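Local coordinates for SusD superfamily protein (Bacteroides thetaiotaomicron, PDB 3MCX), which is of unknown function but, as a zinc-bearing outer-membrane protein of the SusD family, probably helps capture nutrient glycans at the bacterial surface, at residues A[26-31]-A[119-124]; A[102-105]-A[109-112]; A[144-149]-A[450-455]; A[211-216]-A[424-429]. One frame throughout, in Å; residues are numbered along the deposited sequence. Where two conformers were deposited one is given.

Contact 1 (A[26-31]-A[119-124])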
loop_
_atom_site.group_PDB
_atom_site.type_symbol
_atom_site.label_atom_id
_atom_site.label_comp_id
_atom_site.label_asym_id
_atom_site.label_seq_id
_atom_site.Cartn_x
_atom_site.Cartn_y
_atom_site.Cartn_z
ATOM N N ILE A 26 -9.890 -22.678 -6.538
ATOM C CA ILE A 26 -8.665 -23.033 -5.808
ATOM C C ILE A 26 -7.448 -22.306 -6.399
ATOM O O ILE A 26 -6.634 -21.752 -5.657
ATOM C CB ILE A 26 -8.440 -24.551 -5.785
ATOM C CG1 ILE A 26 -9.492 -25.215 -4.896
ATOM C CG2 ILE A 26 -7.005 -24.871 -5.297
ATOM C CD1 ILE A 26 -9.488 -26.734 -4.961
ATOM N N ALA A 27 -7.350 -22.244 -7.734
ATOM C CA ALA A 27 -6.296 -21.447 -8.357
ATOM C C ALA A 27 -6.340 -19.982 -7.950
ATOM O O ALA A 27 -5.322 -19.403 -7.634
ATOM C CB ALA A 27 -6.321 -21.580 -9.921
ATOM N N LEU A 28 -7.528 -19.390 -7.969
ATOM C CA LEU A 28 -7.675 -18.001 -7.546
ATOM C C LEU A 28 -7.297 -17.841 -6.062
ATOM O O LEU A 28 -6.614 -16.896 -5.692
ATOM C CB LEU A 28 -9.099 -17.542 -7.803
ATOM C CG LEU A 28 -9.436 -16.106 -7.392
ATOM C CD1 LEU A 28 -8.488 -15.067 -8.069
ATOM C CD2 LEU A 28 -10.921 -15.816 -7.627
ATOM N N ASN A 29 -7.749 -18.783 -5.232
ATOM C CA ASN A 29 -7.364 -18.715 -3.814
ATOM C C ASN A 29 -5.853 -18.706 -3.677
ATOM O O ASN A 29 -5.314 -18.008 -2.826
ATOM C CB ASN A 29 -7.936 -19.883 -3.025
ATOM C CG ASN A 29 -9.459 -19.823 -2.891
ATOM O OD1 ASN A 29 -10.070 -18.795 -3.122
ATOM N ND2 ASN A 29 -10.040 -20.906 -2.468
ATOM N N GLY A 30 -5.172 -19.486 -4.505
ATOM C CA GLY A 30 -3.721 -19.508 -4.511
ATOM C C GLY A 30 -3.066 -18.193 -4.887
ATOM O O GLY A 30 -2.012 -17.827 -4.377
ATOM N N ILE A 31 -3.671 -17.459 -5.816
ATOM C CA ILE A 31 -3.192 -16.141 -6.180
ATOM C C ILE A 31 -3.299 -15.166 -4.987
ATOM O O ILE A 31 -2.350 -14.458 -4.663
ATOM C CB ILE A 31 -3.997 -15.613 -7.411
ATOM C CG1 ILE A 31 -3.601 -16.442 -8.627
ATOM C CG2 ILE A 31 -3.799 -14.102 -7.656
ATOM C CD1 ILE A 31 -4.498 -16.252 -9.833
ATOM N N ASN A 119 -17.007 -15.910 -14.688
ATOM C CA ASN A 119 -16.740 -14.511 -14.920
ATOM C C ASN A 119 -16.308 -13.765 -13.663
ATOM O O ASN A 119 -15.474 -12.865 -13.705
ATOM C CB ASN A 119 -17.958 -13.844 -15.522
ATOM C CG ASN A 119 -17.603 -12.599 -16.239
ATOM O OD1 ASN A 119 -16.684 -12.601 -17.054
ATOM N ND2 ASN A 119 -18.314 -11.517 -15.948
ATOM N N ARG A 120 -16.846 -14.174 -12.516
ATOM C CA ARG A 120 -16.415 -13.572 -11.259
ATOM C C ARG A 120 -14.950 -13.894 -10.964
ATOM O O ARG A 120 -14.155 -13.034 -10.625
ATOM C CB ARG A 120 -17.300 -14.096 -10.103
ATOM C CG ARG A 120 -16.855 -13.552 -8.769
ATOM C CD ARG A 120 -17.531 -14.167 -7.555
ATOM N NE ARG A 120 -17.399 -15.621 -7.517
ATOM C CZ ARG A 120 -16.320 -16.295 -7.113
ATOM N NH1 ARG A 120 -15.209 -15.669 -6.731
ATOM N NH2 ARG A 120 -16.357 -17.636 -7.132
ATOM N N ILE A 121 -14.609 -15.177 -11.104
ATOM C CA ILE A 121 -13.229 -15.609 -10.901
ATOM C C ILE A 121 -12.294 -14.880 -11.863
ATOM O O ILE A 121 -11.274 -14.382 -11.467
ATOM C CB ILE A 121 -13.101 -17.117 -11.053
ATOM C CG1 ILE A 121 -13.839 -17.799 -9.894
ATOM C CG2 ILE A 121 -11.621 -17.554 -11.119
ATOM C CD1 ILE A 121 -14.073 -19.283 -10.098
ATOM N N LYS A 122 -12.707 -14.791 -13.129
ATOM C CA LYS A 122 -11.903 -14.045 -14.119
ATOM C C LYS A 122 -11.730 -12.581 -13.725
ATOM O O LYS A 122 -10.634 -12.016 -13.833
ATOM C CB LYS A 122 -12.589 -14.132 -15.464
ATOM C CG LYS A 122 -11.920 -13.374 -16.611
ATOM C CD LYS A 122 -12.780 -13.455 -17.863
ATOM C CE LYS A 122 -12.296 -12.521 -18.916
ATOM N NZ LYS A 122 -13.266 -12.507 -20.050
ATOM N N SER A 123 -12.813 -11.972 -13.265
ATOM C CA SER A 123 -12.774 -10.570 -12.891
ATOM C C SER A 123 -11.881 -10.287 -11.689
ATOM O O SER A 123 -11.141 -9.305 -11.655
ATOM C CB SER A 123 -14.179 -10.067 -12.606
ATOM O OG SER A 123 -14.938 -10.095 -13.806
ATOM N N GLU A 124 -11.962 -11.140 -10.670
ATOM C CA GLU A 124 -11.048 -11.029 -9.552
ATOM C C GLU A 124 -9.578 -11.197 -9.965
ATOM O O GLU A 124 -8.709 -10.451 -9.520
ATOM C CB GLU A 124 -11.439 -12.035 -8.466
ATOM C CG GLU A 124 -12.790 -11.702 -7.819
ATOM C CD GLU A 124 -13.189 -12.650 -6.711
ATOM O OE1 GLU A 124 -12.295 -13.066 -5.942
ATOM O OE2 GLU A 124 -14.396 -12.954 -6.605
#

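Contact 2 (A[102-105]-A[109-112])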
loop_
_atom_site.group_PDB
_atom_site.type_symbol
_atom_site.label_atom_id
_atom_site.label_comp_id
_atom_site.label_asym_id
_atom_site.label_seq_id
_atom_site.Cartn_x
_atom_site.Cartn_y
_atom_site.Cartn_z
ATOM N N ILE A 102 -6.851 -16.712 -16.247
ATOM C CA ILE A 102 -7.694 -16.025 -17.218
ATOM C C ILE A 102 -7.722 -16.758 -18.548
ATOM O O ILE A 102 -8.781 -17.007 -19.126
ATOM C CB ILE A 102 -7.272 -14.556 -17.412
ATOM C CG1 ILE A 102 -7.498 -13.748 -16.108
ATOM C CG2 ILE A 102 -8.030 -13.945 -18.610
ATOM C CD1 ILE A 102 -6.736 -12.435 -15.983
ATOM N N GLN A 103 -6.555 -17.188 -19.024
ATOM C CA GLN A 103 -6.501 -17.927 -20.268
ATOM C C GLN A 103 -7.238 -19.281 -20.216
ATOM O O GLN A 103 -7.905 -19.672 -21.147
ATOM C CB GLN A 103 -5.062 -18.128 -20.752
ATOM C CG GLN A 103 -4.942 -18.928 -22.077
ATOM C CD GLN A 103 -5.665 -18.327 -23.306
ATOM O OE1 GLN A 103 -5.868 -17.083 -23.347
ATOM N NE2 GLN A 103 -6.017 -19.171 -24.274
ATOM N N LYS A 104 -7.090 -19.998 -19.090
ATOM C CA LYS A 104 -7.803 -21.252 -18.915
ATOM C C LYS A 104 -9.324 -21.037 -18.996
ATOM O O LYS A 104 -10.029 -21.791 -19.638
ATOM C CB LYS A 104 -7.398 -21.906 -17.574
ATOM C CG LYS A 104 -7.900 -23.297 -17.343
ATOM C CD LYS A 104 -7.339 -24.286 -18.379
ATOM C CE LYS A 104 -7.874 -25.715 -18.153
ATOM N NZ LYS A 104 -7.615 -26.616 -19.306
ATOM N N ILE A 105 -9.797 -19.998 -18.313
ATOM C CA ILE A 105 -11.248 -19.658 -18.384
ATOM C C ILE A 105 -11.681 -19.321 -19.832
ATOM O O ILE A 105 -12.654 -19.811 -20.322
ATOM C CB ILE A 105 -11.608 -18.522 -17.383
ATOM C CG1 ILE A 105 -11.431 -18.982 -15.915
ATOM C CG2 ILE A 105 -13.051 -18.010 -17.651
ATOM C CD1 ILE A 105 -11.478 -17.855 -14.918
ATOM N N SER A 109 -11.945 -24.495 -21.682
ATOM C CA SER A 109 -11.452 -25.814 -21.239
ATOM C C SER A 109 -11.603 -26.014 -19.717
ATOM O O SER A 109 -10.850 -26.771 -19.079
ATOM C CB SER A 109 -9.967 -25.929 -21.598
ATOM O OG SER A 109 -9.187 -25.018 -20.840
ATOM N N ILE A 110 -12.511 -25.259 -19.123
ATOM C CA ILE A 110 -12.995 -25.538 -17.762
ATOM C C ILE A 110 -14.371 -26.187 -17.905
ATOM O O ILE A 110 -15.266 -25.672 -18.596
ATOM C CB ILE A 110 -13.112 -24.299 -16.881
ATOM C CG1 ILE A 110 -11.731 -23.699 -16.590
ATOM C CG2 ILE A 110 -13.829 -24.633 -15.551
ATOM C CD1 ILE A 110 -11.770 -22.579 -15.706
ATOM N N GLN A 111 -14.523 -27.360 -17.292
ATOM C CA GLN A 111 -15.740 -28.148 -17.420
ATOM C C GLN A 111 -16.835 -27.603 -16.491
ATOM O O GLN A 111 -17.197 -28.228 -15.488
ATOM C CB GLN A 111 -15.428 -29.620 -17.142
ATOM C CG GLN A 111 -14.541 -30.255 -18.230
ATOM N N SER A 112 -17.345 -26.417 -16.832
ATOM C CA SER A 112 -18.415 -25.776 -16.064
ATOM C C SER A 112 -19.277 -24.924 -16.990
ATOM O O SER A 112 -18.754 -24.243 -17.864
ATOM C CB SER A 112 -17.824 -24.910 -14.942
ATOM O OG SER A 112 -18.822 -24.125 -14.312
HETATM O O HOH W 1 -13.399 -22.470 -19.504
#

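Contact 3 (A[144-149]-A[450-455])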
loop_
_atom_site.group_PDB
_atom_site.type_symbol
_atom_site.label_atom_id
_atom_site.label_comp_id
_atom_site.label_asym_id
_atom_site.label_seq_id
_atom_site.Cartn_x
_atom_site.Cartn_y
_atom_site.Cartn_z
ATOM N N TYR A 144 4.238 8.773 -12.140
ATOM C CA TYR A 144 3.511 9.156 -13.354
ATOM C C TYR A 144 3.410 10.676 -13.506
ATOM O O TYR A 144 3.590 11.225 -14.595
ATOM C CB TYR A 144 2.112 8.531 -13.349
ATOM C CG TYR A 144 1.241 8.810 -14.549
ATOM C CD1 TYR A 144 0.631 10.038 -14.699
ATOM C CD2 TYR A 144 1.006 7.841 -15.516
ATOM C CE1 TYR A 144 -0.167 10.330 -15.788
ATOM C CE2 TYR A 144 0.198 8.115 -16.608
ATOM C CZ TYR A 144 -0.363 9.362 -16.745
ATOM O OH TYR A 144 -1.179 9.678 -17.826
ATOM N N THR A 145 3.068 11.344 -12.410
ATOM C CA THR A 145 2.771 12.773 -12.481
ATOM C C THR A 145 3.978 13.658 -12.696
ATOM O O THR A 145 3.838 14.852 -12.949
ATOM C CB THR A 145 1.998 13.240 -11.223
ATOM O OG1 THR A 145 2.664 12.770 -10.057
ATOM C CG2 THR A 145 0.570 12.692 -11.232
ATOM N N ASN A 146 5.182 13.109 -12.631
ATOM C CA ASN A 146 6.355 13.901 -12.995
ATOM C C ASN A 146 6.370 14.289 -14.479
ATOM O O ASN A 146 6.954 15.303 -14.837
ATOM C CB ASN A 146 7.667 13.164 -12.672
ATOM C CG ASN A 146 8.023 13.152 -11.201
ATOM O OD1 ASN A 146 7.236 13.577 -10.346
ATOM N ND2 ASN A 146 9.232 12.679 -10.902
ATOM N N ASP A 147 5.776 13.447 -15.329
ATOM C CA ASP A 147 6.033 13.520 -16.766
ATOM C C ASP A 147 4.951 12.806 -17.601
ATOM O O ASP A 147 5.246 12.279 -18.678
ATOM C CB ASP A 147 7.418 12.881 -17.039
ATOM C CG ASP A 147 7.470 11.401 -16.665
ATOM O OD1 ASP A 147 6.551 10.887 -15.985
ATOM O OD2 ASP A 147 8.482 10.768 -17.076
ATOM N N LYS A 148 3.724 12.767 -17.085
ATOM C CA LYS A 148 2.629 12.022 -17.734
ATOM C C LYS A 148 3.054 10.588 -18.093
ATOM O O LYS A 148 2.706 10.060 -19.131
ATOM C CB LYS A 148 2.099 12.766 -18.952
ATOM C CG LYS A 148 1.499 14.172 -18.616
ATOM C CD LYS A 148 0.176 14.003 -17.837
ATOM C CE LYS A 148 -0.529 15.355 -17.519
ATOM N NZ LYS A 148 -1.656 15.146 -16.537
ATOM N N GLY A 149 3.799 9.974 -17.188
ATOM C CA GLY A 149 4.247 8.602 -17.355
ATOM C C GLY A 149 5.171 8.340 -18.514
ATOM O O GLY A 149 5.240 7.211 -19.011
ATOM N N ILE A 450 14.639 14.050 0.017
ATOM C CA ILE A 450 14.437 13.379 -1.298
ATOM C C ILE A 450 13.410 14.192 -2.082
ATOM O O ILE A 450 12.252 14.231 -1.705
ATOM C CB ILE A 450 13.996 11.921 -1.176
ATOM C CG1 ILE A 450 14.931 11.148 -0.231
ATOM C CG2 ILE A 450 13.968 11.221 -2.530
ATOM C CD1 ILE A 450 14.359 11.089 1.182
ATOM N N GLU A 451 13.857 14.780 -3.188
ATOM C CA GLU A 451 12.928 15.418 -4.126
ATOM C C GLU A 451 12.127 14.382 -4.892
ATOM O O GLU A 451 12.576 13.250 -5.077
ATOM C CB GLU A 451 13.672 16.310 -5.116
ATOM C CG GLU A 451 14.478 17.410 -4.464
ATOM C CD GLU A 451 13.647 18.613 -4.034
ATOM O OE1 GLU A 451 12.388 18.523 -3.972
ATOM O OE2 GLU A 451 14.303 19.646 -3.753
ATOM N N ALA A 452 10.929 14.780 -5.355
ATOM C CA ALA A 452 10.045 13.875 -6.103
ATOM C C ALA A 452 10.576 13.515 -7.493
ATOM O O ALA A 452 10.103 12.565 -8.112
ATOM C CB ALA A 452 8.624 14.476 -6.221
ATOM N N THR A 453 11.617 14.199 -7.907
ATOM C CA THR A 453 12.348 13.946 -9.144
ATOM C C THR A 453 13.682 13.221 -8.898
ATOM O O THR A 453 14.419 12.976 -9.856
ATOM C CB THR A 453 12.633 15.246 -9.858
ATOM O OG1 THR A 453 13.235 16.181 -8.943
ATOM C CG2 THR A 453 11.303 15.848 -10.425
ATOM N N ASP A 454 13.955 12.824 -7.659
ATOM C CA ASP A 454 15.224 12.145 -7.374
ATOM C C ASP A 454 15.248 10.779 -8.101
ATOM O O ASP A 454 14.325 10.007 -7.984
ATOM C CB ASP A 454 15.371 11.972 -5.860
ATOM C CG ASP A 454 16.779 11.586 -5.433
ATOM O OD1 ASP A 454 17.238 10.485 -5.853
ATOM O OD2 ASP A 454 17.421 12.333 -4.638
ATOM N N LEU A 455 16.341 10.529 -8.823
ATOM C CA LEU A 455 16.474 9.272 -9.579
ATOM C C LEU A 455 16.298 8.085 -8.661
ATOM O O LEU A 455 15.845 7.037 -9.135
ATOM C CB LEU A 455 17.797 9.178 -10.333
ATOM C CG LEU A 455 18.113 10.279 -11.321
ATOM C CD1 LEU A 455 19.484 10.066 -11.921
ATOM C CD2 LEU A 455 17.009 10.324 -12.344
#

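Contact 4 (A[211-216]-A[424-429])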
loop_
_atom_site.group_PDB
_atom_site.type_symbol
_atom_site.label_atom_id
_atom_site.label_comp_id
_atom_site.label_asym_id
_atom_site.label_seq_id
_atom_site.Cartn_x
_atom_site.Cartn_y
_atom_site.Cartn_z
ATOM N N VAL A 211 -5.384 4.478 -7.956
ATOM C CA VAL A 211 -4.646 4.508 -9.213
ATOM C C VAL A 211 -4.796 5.852 -9.948
ATOM O O VAL A 211 -3.802 6.499 -10.331
ATOM C CB VAL A 211 -5.038 3.294 -10.118
ATOM C CG1 VAL A 211 -4.426 3.402 -11.501
ATOM C CG2 VAL A 211 -4.670 1.993 -9.425
ATOM N N TYR A 212 -6.040 6.258 -10.172
ATOM C CA TYR A 212 -6.309 7.517 -10.879
ATOM C C TYR A 212 -5.691 8.716 -10.150
ATOM O O TYR A 212 -5.152 9.632 -10.771
ATOM C CB TYR A 212 -7.806 7.702 -11.015
ATOM C CG TYR A 212 -8.500 6.901 -12.102
ATOM C CD1 TYR A 212 -8.012 6.861 -13.408
ATOM C CD2 TYR A 212 -9.691 6.208 -11.821
ATOM C CE1 TYR A 212 -8.697 6.158 -14.413
ATOM C CE2 TYR A 212 -10.375 5.522 -12.820
ATOM C CZ TYR A 212 -9.877 5.483 -14.101
ATOM O OH TYR A 212 -10.573 4.800 -15.090
ATOM N N LEU A 213 -5.775 8.737 -8.828
ATOM C CA LEU A 213 -5.229 9.858 -8.050
ATOM C C LEU A 213 -3.722 9.997 -8.341
ATOM O O LEU A 213 -3.221 11.099 -8.546
ATOM C CB LEU A 213 -5.490 9.663 -6.534
ATOM C CG LEU A 213 -5.084 10.815 -5.608
ATOM C CD1 LEU A 213 -5.752 12.170 -5.924
ATOM C CD2 LEU A 213 -5.334 10.382 -4.156
ATOM N N ASN A 214 -3.010 8.879 -8.378
ATOM C CA ASN A 214 -1.543 8.878 -8.611
ATOM C C ASN A 214 -1.200 9.114 -10.082
ATOM O O ASN A 214 -0.048 9.365 -10.418
ATOM C CB ASN A 214 -0.919 7.600 -8.042
ATOM C CG ASN A 214 -0.763 7.680 -6.558
ATOM O OD1 ASN A 214 0.075 8.464 -6.072
ATOM N ND2 ASN A 214 -1.608 6.942 -5.817
HETATM N N MSE A 215 -2.206 9.103 -10.951
HETATM C CA MSE A 215 -2.030 9.561 -12.337
HETATM C C MSE A 215 -2.369 11.033 -12.485
HETATM O O MSE A 215 -2.238 11.586 -13.601
HETATM C CB MSE A 215 -2.975 8.851 -13.284
HETATM C CG MSE A 215 -2.733 7.448 -13.495
HETATM SE SE MSE A 215 -4.122 6.694 -14.639
HETATM C CE MSE A 215 -3.751 7.156 -16.037
ATOM N N GLY A 216 -2.860 11.679 -11.425
ATOM C CA GLY A 216 -3.343 13.051 -11.523
ATOM C C GLY A 216 -4.633 13.161 -12.336
ATOM O O GLY A 216 -4.964 14.220 -12.859
ATOM N N TYR A 424 3.475 12.369 -1.291
ATOM C CA TYR A 424 4.489 13.350 -1.606
ATOM C C TYR A 424 4.766 13.324 -3.106
ATOM O O TYR A 424 4.788 14.370 -3.757
ATOM C CB TYR A 424 5.795 13.046 -0.876
ATOM C CG TYR A 424 5.753 13.282 0.611
ATOM C CD1 TYR A 424 5.281 12.292 1.455
ATOM C CD2 TYR A 424 6.202 14.475 1.169
ATOM C CE1 TYR A 424 5.242 12.509 2.834
ATOM C CE2 TYR A 424 6.167 14.679 2.527
ATOM C CZ TYR A 424 5.720 13.671 3.357
ATOM O OH TYR A 424 5.677 13.878 4.734
ATOM N N LEU A 425 4.952 12.125 -3.672
ATOM C CA LEU A 425 5.387 12.016 -5.067
ATOM C C LEU A 425 4.385 12.674 -6.008
ATOM O O LEU A 425 4.770 13.474 -6.878
ATOM C CB LEU A 425 5.606 10.566 -5.445
ATOM C CG LEU A 425 6.677 9.797 -4.652
ATOM C CD1 LEU A 425 6.799 8.349 -5.152
ATOM C CD2 LEU A 425 8.034 10.548 -4.659
ATOM N N ARG A 426 3.105 12.325 -5.869
ATOM C CA ARG A 426 2.122 12.851 -6.835
ATOM C C ARG A 426 1.855 14.336 -6.708
ATOM O O ARG A 426 1.314 14.968 -7.613
ATOM C CB ARG A 426 0.791 12.102 -6.764
ATOM C CG ARG A 426 0.011 12.300 -5.498
ATOM C CD ARG A 426 -1.370 11.648 -5.586
ATOM N NE ARG A 426 -1.976 11.689 -4.258
ATOM C CZ ARG A 426 -1.785 10.759 -3.319
ATOM N NH1 ARG A 426 -1.063 9.673 -3.539
ATOM N NH2 ARG A 426 -2.353 10.924 -2.131
ATOM N N ASN A 427 2.272 14.911 -5.576
ATOM C CA ASN A 427 2.173 16.326 -5.347
ATOM C C ASN A 427 3.471 17.104 -5.555
ATOM O O ASN A 427 3.534 18.308 -5.311
ATOM C CB ASN A 427 1.548 16.581 -3.973
ATOM C CG ASN A 427 0.075 16.238 -3.968
ATOM O OD1 ASN A 427 -0.691 16.887 -4.708
ATOM N ND2 ASN A 427 -0.325 15.202 -3.241
ATOM N N GLY A 428 4.509 16.427 -6.052
ATOM C CA GLY A 428 5.797 17.065 -6.320
ATOM C C GLY A 428 6.530 17.579 -5.095
ATOM O O GLY A 428 7.316 18.530 -5.173
ATOM N N LEU A 429 6.267 16.951 -3.962
ATOM C CA LEU A 429 6.753 17.459 -2.685
ATOM C C LEU A 429 8.012 16.734 -2.264
ATOM O O LEU A 429 8.088 15.507 -2.380
ATOM C CB LEU A 429 5.709 17.222 -1.593
ATOM C CG LEU A 429 4.404 17.963 -1.823
ATOM C CD1 LEU A 429 3.418 17.592 -0.688
ATOM C CD2 LEU A 429 4.560 19.496 -1.930
HETATM O O HOH W 2 -1.790 6.966 -2.883
#

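Contact 1 (A[26-31]-A[119-124])
L28 on helix 21-36 reaches I121 and E124 on helix 115-140. The two short segments run nearly parallel, at 19°, with their axes 10.5 Å apart. The apolar contact is small. L28 CD2 lies 4.0 Å from I121 CG2. The leucine has CG anti to the backbone N (chi1 179°), which carries this methyl across to the neighbouring helix. L101 of helix 81-106 also touches L28.

The second contact is methyl against carboxylate. L28 CD2 is 3.5 Å from E124 OE1, and the two side chains cross at about a right angle.

The charged pairing stays on helix 115-140. R120 NH1 forms a salt bridge with E124 OE2 at 2.8 Å. The carboxylate sits at the guanidinium edge, in its plane, but NH1 meets OE2 from above the carboxylate plane. E124 OE1 has its own partner in Y32 OH on helix 21-36. R120 NH2 pairs with E117 and Q25. With an alanine in place of E124, R120 NH1 and Y32 OH would probably each lose a mate, and L28 CD2 a neighbour.

The leucine thus packs beside a buried acid whose two oxygens both have polar partners, which probably helps the protein to hold a charge there.

Contact 2 (A[102-105]-A[109-112])
K104 and I105 meet S109 and I110 without any ring, amide or guanidinium, so the contact has no faces or edges and rests on aliphatic chains and one ammonium group. K104 bends about its CB-CG bond (chi2 63°), which folds its end back alongside the loop. In the S109 conformer described, one of two, K104 NZ gives a hydrogen bond of 2.7 Å to S109 OG; for the residue as a whole this bond is less certain. The same nitrogen makes a weak bond of 3.2 Å to S109 O. S109 OG also pairs with S107 OG. Nearer the backbone, K104 CG passes 3.9 Å from I110 CG1.

The last turn of helix 81-106 here meets the loop 109-112, which leads to helix 115-140. Q111 is the centre of an inverse gamma turn, with a weak bond from S112 N to I110 O. Water 1 bridges the bend: it lies 2.9 Å from I105 O, probably as donor, and accepts from I110 N at 3.0 Å.

The apolar side is made by the two isoleucines. I110 CD1 touches I105 CG1 at 3.6 Å, and the two side chains cross obliquely. I110 has CG1 beside the backbone N (chi1 -66°), which turns CD1 back to the helix. A24 of helix 21-36 also touches I110.

Contact 3 (A[144-149]-A[450-455])
N146 ND2 donates to A452 O at 2.9 Å, and the bond is almost straight, with an N-H...O angle of 178°. The acceptor lies in the amide plane of N146. On the other side the fit is less regular: ND2 stands above the carbonyl plane of A452, 38° out of it. The asparagine has CG beside the backbone N (chi1 -76°), which aims the amide at the turn 451-454. T453 CG2 lies 3.8 Å from N146 ND2, and the methyl of A452 is 4.4 Å from N146 OD1.

A452 and T453 are the middle residues of a type I beta turn from E451 to D454, closed by D454 N to E451 O. N146 therefore binds the central peptide of the turn. The turn follows strand 449-450, whose I450 pairs through the backbone with I431. D454 is salt-bridged to R456.

N146 itself stands on a tight loop after helix 115-140. There Y144 O is gripped by two backbone donors, G149 N at 2.9 Å and D147 N at 3.2 Å. The K148-G149 peptide lies over one face of the Y144 ring. G149 has positive phi, which favours glycine, and a CB there would come too close to Y144 CD2. Y144 meets Y176 edge-to-face.

Contact 4 (A[211-216]-A[424-429])
N214 and R426 bring two helix ends together, with their CA atoms 5.7 Å apart. R426 carries the contact on one long side chain. It has CG between the backbone N and the carbonyl carbon (chi1 68°) and then runs extended to NE, which sets the guanidinium beside helix 201-214. L213 lies over one guanidinium face, its CD2 offset toward the rim and 3.3 Å above the plane. L213 CG is 3.5 Å from R426 NE.

N214 takes the edge. R426 NH1 donates to N214 OD1 at 3.0 Å, with an N-H...O angle of 158°. The oxygen is near the guanidinium plane, but NH1 stands above the amide carbonyl plane. The amide and guanidinium planes are 79° apart. Water 2 joins the same two groups: it accepts from N214 ND2 at 2.9 Å and, weakly, from R426 NH1. N214 ND2 also bonds R210 O.

Both segments end in Schellman motifs. G216 turns the chain from helix 201-214 toward helix 218-231, and G428 closes helix 420-426, with L429 N bonded to Y424 O and G428 N to L425 O.

D423, at R426 NH2, and E365, at R426 NE, form salt bridges with the buried arginine and probably offset its charge and that of R410, whose NE comes close to R426 NH2. A leucine in place of R426 would probably leave both acids without this counter-charge and N214 OD1 without its donor.

The four contacts form two pairs. Contacts 1 and 2 have centres 11 Å apart and share the packing of helix 81-106 on helix 115-140. I105 CD1 of contact 2 is 3.8 Å from I121 CG2 of contact 1. Along the chain, contact 2 falls between the two segments of contact 1. Contacts 3 and 4 are closer still, with centres 9 Å apart. Y144 CE1 approaches M215 O at 3.3 Å, and T145 OG1 approaches R426 CA at 3.3 Å. Here contact 4 falls within the span of contact 3. The pairs do not touch: contacts 1 and 4 come within about 13 Å at their nearest atoms. All four lie away from the annotated zinc sites.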